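Local coordinates for protein lipolytic enzyme, g-d-s-l (Clostridium thermocellum, PDB 2W47) that binds glycan and calcium through its family 6 carbohydrate-binding module, a beta-sandwich domain, at residues A[64-75]-A[108-119]. Sequence-based numbering, arbitrary orientation. Where two conformers were deposited one is given.
With AQA (4-deoxy-beta-L-threo-hex-4-enopyranuronic acid), chain B.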
loop_
_atom_site.group_PDB
_atom_site.type_symbol
_atom_site.label_atom_id
_atom_site.label_comp_id
_atom_site.label_asym_id
_atom_site.label_seq_id
_atom_site.Cartn_x
_atom_site.Cartn_y
_atom_site.Cartn_z
ATOM N N THR A 64 -14.341 -6.920 -5.329
ATOM C CA THR A 64 -15.253 -7.763 -4.564
ATOM C C THR A 64 -16.035 -6.885 -3.599
ATOM O O THR A 64 -15.687 -5.730 -3.368
ATOM C CB THR A 64 -14.527 -8.868 -3.762
ATOM O OG1 THR A 64 -13.946 -8.311 -2.575
ATOM C CG2 THR A 64 -13.449 -9.571 -4.604
ATOM N N THR A 65 -17.078 -7.444 -3.004
ATOM C CA THR A 65 -17.867 -6.690 -2.045
ATOM C C THR A 65 -17.190 -6.622 -0.667
ATOM O O THR A 65 -17.480 -5.733 0.132
ATOM C CB THR A 65 -19.311 -7.249 -1.950
ATOM O OG1 THR A 65 -20.022 -6.614 -0.880
ATOM C CG2 THR A 65 -19.303 -8.761 -1.769
ATOM N N ALA A 66 -16.253 -7.533 -0.412
ATOM C CA ALA A 66 -15.694 -7.679 0.927
ATOM C C ALA A 66 -14.406 -6.889 1.121
ATOM O O ALA A 66 -13.536 -6.850 0.243
ATOM C CB ALA A 66 -15.463 -9.136 1.245
ATOM N N ASN A 67 -14.302 -6.279 2.291
ATOM C CA ASN A 67 -13.098 -5.589 2.734
ATOM C C ASN A 67 -11.909 -6.545 2.681
ATOM O O ASN A 67 -12.022 -7.712 3.071
ATOM C CB ASN A 67 -13.319 -5.102 4.170
ATOM C CG ASN A 67 -12.173 -4.265 4.696
ATOM O OD1 ASN A 67 -11.427 -3.652 3.931
ATOM N ND2 ASN A 67 -12.022 -4.234 6.014
ATOM N N ARG A 68 -10.771 -6.041 2.199
ATOM C CA ARG A 68 -9.525 -6.814 2.163
ATOM C C ARG A 68 -8.509 -6.127 3.068
ATOM O O ARG A 68 -7.646 -5.381 2.593
ATOM C CB ARG A 68 -8.999 -6.918 0.727
ATOM C CG ARG A 68 -9.853 -7.838 -0.128
ATOM C CD ARG A 68 -9.226 -8.109 -1.480
ATOM N NE ARG A 68 -9.919 -9.174 -2.201
ATOM C CZ ARG A 68 -9.503 -9.663 -3.364
ATOM N NH1 ARG A 68 -8.401 -9.177 -3.937
ATOM N NH2 ARG A 68 -10.182 -10.637 -3.956
ATOM N N PRO A 69 -8.621 -6.363 4.382
ATOM C CA PRO A 69 -7.798 -5.632 5.335
ATOM C C PRO A 69 -6.337 -6.064 5.282
ATOM O O PRO A 69 -6.022 -7.217 4.935
ATOM C CB PRO A 69 -8.439 -5.979 6.686
ATOM C CG PRO A 69 -9.027 -7.336 6.468
ATOM C CD PRO A 69 -9.533 -7.309 5.061
ATOM N N MET A 70 -5.449 -5.129 5.604
ATOM C CA MET A 70 -4.019 -5.420 5.624
ATOM C C MET A 70 -3.355 -4.871 6.860
ATOM O O MET A 70 -3.737 -3.818 7.376
ATOM C CB MET A 70 -3.314 -4.895 4.370
ATOM C CG MET A 70 -3.894 -5.448 3.086
ATOM S SD MET A 70 -2.700 -5.482 1.736
ATOM C CE MET A 70 -2.768 -3.781 1.171
ATOM N N ARG A 71 -2.361 -5.613 7.333
ATOM C CA ARG A 71 -1.539 -5.224 8.463
ATOM C C ARG A 71 -0.386 -4.378 7.935
ATOM O O ARG A 71 0.371 -4.830 7.075
ATOM C CB ARG A 71 -1.003 -6.491 9.131
ATOM C CG ARG A 71 -0.548 -6.343 10.576
ATOM C CD ARG A 71 -0.046 -7.670 11.150
ATOM N NE ARG A 71 -1.062 -8.720 11.098
ATOM C CZ ARG A 71 -1.078 -9.715 10.211
ATOM N NH1 ARG A 71 -2.053 -10.609 10.253
ATOM N NH2 ARG A 71 -0.132 -9.821 9.286
ATOM N N ILE A 72 -0.260 -3.161 8.438
ATOM C CA ILE A 72 0.778 -2.244 7.986
ATOM C C ILE A 72 1.880 -2.152 9.011
ATOM O O ILE A 72 1.634 -1.857 10.184
ATOM C CB ILE A 72 0.215 -0.832 7.691
ATOM C CG1 ILE A 72 -1.104 -0.913 6.907
ATOM C CG2 ILE A 72 1.272 0.035 6.985
ATOM C CD1 ILE A 72 -1.028 -1.658 5.569
ATOM N N THR A 73 3.100 -2.391 8.549
ATOM C CA THR A 73 4.270 -2.293 9.404
ATOM C C THR A 73 5.270 -1.280 8.854
ATOM O O THR A 73 5.421 -1.128 7.641
ATOM C CB THR A 73 4.968 -3.659 9.612
ATOM O OG1 THR A 73 5.270 -4.251 8.341
ATOM C CG2 THR A 73 4.090 -4.610 10.406
ATOM N N VAL A 74 5.934 -0.577 9.769
ATOM C CA VAL A 74 7.040 0.312 9.427
ATOM C C VAL A 74 8.235 -0.203 10.201
ATOM O O VAL A 74 8.229 -0.227 11.435
ATOM C CB VAL A 74 6.753 1.784 9.808
ATOM C CG1 VAL A 74 7.991 2.663 9.581
ATOM C CG2 VAL A 74 5.580 2.310 9.017
ATOM N N ASN A 75 9.242 -0.676 9.472
ATOM C CA ASN A 75 10.421 -1.274 10.088
ATOM C C ASN A 75 10.038 -2.452 11.004
ATOM O O ASN A 75 10.691 -2.720 12.023
ATOM C CB ASN A 75 11.244 -0.192 10.810
ATOM C CG ASN A 75 11.528 1.005 9.914
ATOM O OD1 ASN A 75 11.288 2.168 10.280
ATOM N ND2 ASN A 75 12.006 0.726 8.718
ATOM N N ASN A 108 12.920 3.663 5.362
ATOM C CA ASN A 108 11.886 3.063 6.178
ATOM C C ASN A 108 11.298 1.901 5.402
ATOM O O ASN A 108 10.946 2.042 4.237
ATOM C CB ASN A 108 10.797 4.082 6.506
ATOM C CG ASN A 108 11.324 5.246 7.313
ATOM O OD1 ASN A 108 11.216 5.255 8.536
ATOM N ND2 ASN A 108 11.916 6.223 6.628
ATOM N N VAL A 109 11.225 0.752 6.049
ATOM C CA VAL A 109 10.722 -0.451 5.398
ATOM C C VAL A 109 9.213 -0.527 5.637
ATOM O O VAL A 109 8.779 -0.746 6.763
ATOM C CB VAL A 109 11.432 -1.712 5.942
ATOM C CG1 VAL A 109 10.986 -2.933 5.174
ATOM C CG2 VAL A 109 12.964 -1.572 5.865
ATOM N N ILE A 110 8.427 -0.310 4.585
ATOM C CA ILE A 110 6.976 -0.242 4.727
ATOM C C ILE A 110 6.323 -1.450 4.059
ATOM O O ILE A 110 6.496 -1.660 2.865
ATOM C CB ILE A 110 6.428 1.088 4.165
ATOM C CG1 ILE A 110 7.142 2.279 4.850
ATOM C CG2 ILE A 110 4.894 1.150 4.330
ATOM C CD1 ILE A 110 6.521 3.654 4.655
ATOM N N ARG A 111 5.617 -2.254 4.854
ATOM C CA ARG A 111 5.003 -3.481 4.366
ATOM C C ARG A 111 3.499 -3.502 4.622
ATOM O O ARG A 111 3.028 -3.110 5.700
ATOM C CB ARG A 111 5.669 -4.719 4.997
ATOM C CG ARG A 111 5.134 -6.051 4.457
ATOM C CD ARG A 111 5.690 -7.233 5.213
ATOM N NE ARG A 111 7.128 -7.374 5.020
ATOM C CZ ARG A 111 7.819 -8.440 5.403
ATOM N NH1 ARG A 111 7.200 -9.461 5.993
ATOM N NH2 ARG A 111 9.129 -8.483 5.181
ATOM N N ALA A 112 2.764 -3.979 3.620
ATOM C CA ALA A 112 1.319 -4.202 3.721
ATOM C C ALA A 112 1.052 -5.686 3.499
ATOM O O ALA A 112 1.269 -6.195 2.401
ATOM C CB ALA A 112 0.584 -3.355 2.700
ATOM N N THR A 113 0.584 -6.360 4.551
ATOM C CA THR A 113 0.412 -7.808 4.550
ATOM C C THR A 113 -1.067 -8.162 4.576
ATOM O O THR A 113 -1.817 -7.656 5.417
ATOM C CB THR A 113 1.103 -8.433 5.773
ATOM O OG1 THR A 113 2.493 -8.104 5.739
ATOM C CG2 THR A 113 0.984 -9.942 5.786
ATOM N N ALA A 114 -1.479 -9.044 3.672
ATOM C CA ALA A 114 -2.879 -9.473 3.603
ATOM C C ALA A 114 -3.252 -10.304 4.819
ATOM O O ALA A 114 -2.542 -11.250 5.177
ATOM C CB ALA A 114 -3.117 -10.259 2.338
ATOM N N ILE A 115 -4.371 -9.937 5.450
ATOM C CA ILE A 115 -4.854 -10.620 6.644
ATOM C C ILE A 115 -5.789 -11.790 6.328
ATOM O O ILE A 115 -5.673 -12.856 6.941
ATOM C CB ILE A 115 -5.562 -9.631 7.592
ATOM C CG1 ILE A 115 -4.553 -8.640 8.182
ATOM C CG2 ILE A 115 -6.273 -10.369 8.721
ATOM C CD1 ILE A 115 -5.184 -7.414 8.795
ATOM N N ALA A 116 -6.722 -11.582 5.404
ATOM C CA ALA A 116 -7.795 -12.551 5.178
ATOM C C ALA A 116 -7.531 -13.423 3.959
ATOM O O ALA A 116 -6.604 -13.164 3.191
ATOM C CB ALA A 116 -9.155 -11.838 5.098
ATOM N N SER A 117 -8.362 -14.445 3.787
ATOM C CA SER A 117 -8.060 -15.537 2.867
ATOM C C SER A 117 -8.234 -15.207 1.393
ATOM O O SER A 117 -7.790 -15.973 0.537
ATOM C CB SER A 117 -8.886 -16.777 3.229
ATOM O OG SER A 117 -8.612 -17.166 4.558
ATOM N N ASP A 118 -8.876 -14.084 1.086
ATOM C CA ASP A 118 -8.980 -13.662 -0.308
ATOM C C ASP A 118 -7.814 -12.749 -0.695
ATOM O O ASP A 118 -7.770 -12.251 -1.816
ATOM C CB ASP A 118 -10.320 -12.970 -0.582
ATOM C CG ASP A 118 -10.840 -13.215 -1.993
ATOM O OD1 ASP A 118 -10.388 -14.169 -2.666
ATOM O OD2 ASP A 118 -11.720 -12.442 -2.419
ATOM N N GLY A 119 -6.863 -12.562 0.217
ATOM C CA GLY A 119 -5.668 -11.760 -0.054
ATOM C C GLY A 119 -5.886 -10.265 0.047
ATOM O O GLY A 119 -6.890 -9.801 0.603
HETATM O O6A AQA B . -9.656 -11.565 -6.569
HETATM C C6 AQA B . -8.682 -10.933 -7.064
HETATM O O6B AQA B . -7.684 -10.588 -6.380
HETATM C C5 AQA B . -8.715 -10.611 -8.358
HETATM O O5 AQA B . -9.906 -11.005 -9.100
HETATM C C4 AQA B . -7.702 -9.927 -8.940
HETATM C C3 AQA B . -7.652 -9.773 -10.447
HETATM O O3 AQA B . -6.879 -8.628 -10.836
HETATM C C2 AQA B . -9.084 -9.630 -10.947
HETATM O O2 AQA B . -9.120 -9.504 -12.370
HETATM C C1 AQA B . -9.901 -10.846 -10.523
HETATM O O HOH W 1 -12.439 -9.971 -0.991
HETATM O O HOH W 2 -7.014 -9.347 3.536
HETATM O O HOH W 3 2.933 -5.899 7.304
HETATM O O HOH W 4 -1.546 -12.189 7.676
HETATM O O HOH W 5 -3.879 -13.214 8.943
HETATM O O HOH W 6 7.836 -3.168 7.901
#
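The guanidinium of Arg68 has the backbone O of Asp118 over the centre of one face, 3.5 Å above its plane, while O6A of the bound AQA and a water lie at its edge. Two nearly straight bonds, NH1 to AQA O6B at 2.9 Å and NH2 to AQA O6A at 2.8 Å, grip the sugar carboxylate by both oxygens. Asp118 OD2 reaches the same NH2 in a salt bridge whose hydrogen bond is weak, the carboxylate turned 79° from the guanidinium plane. The edge water accepts from Arg68 NE and donates to Asp118 OD2 and Thr64 OG1, which also hydrogen-bonds Asn62 OD1. With NH1 also bonded to Gly120 O, all three nitrogens have partners, which would restrain rotation. Arg68 thus contributes to the glycan pocket of this beta-sandwich module, where the loop leading into strand 70-74 meets the loop after its antiparallel neighbour 106-114. In one of its two conformers, the Arg71 guanidinium carries Ile115 CG1 over one face, offset toward the rim, with two waters at its edge; its chain, bent at CG-CD (chi3 -58°), brings NH2 to 3.7 Å from Thr113 CG2. Arg71 and Thr113 pair through reciprocal backbone bonds, as do Thr73 and Arg111. On the buried side, Ala112 CB receives Met70 CE and Ile72 CD1, each at 3.7 Å, while Val74 and Ile110 touch Leu103 of the facing sheet.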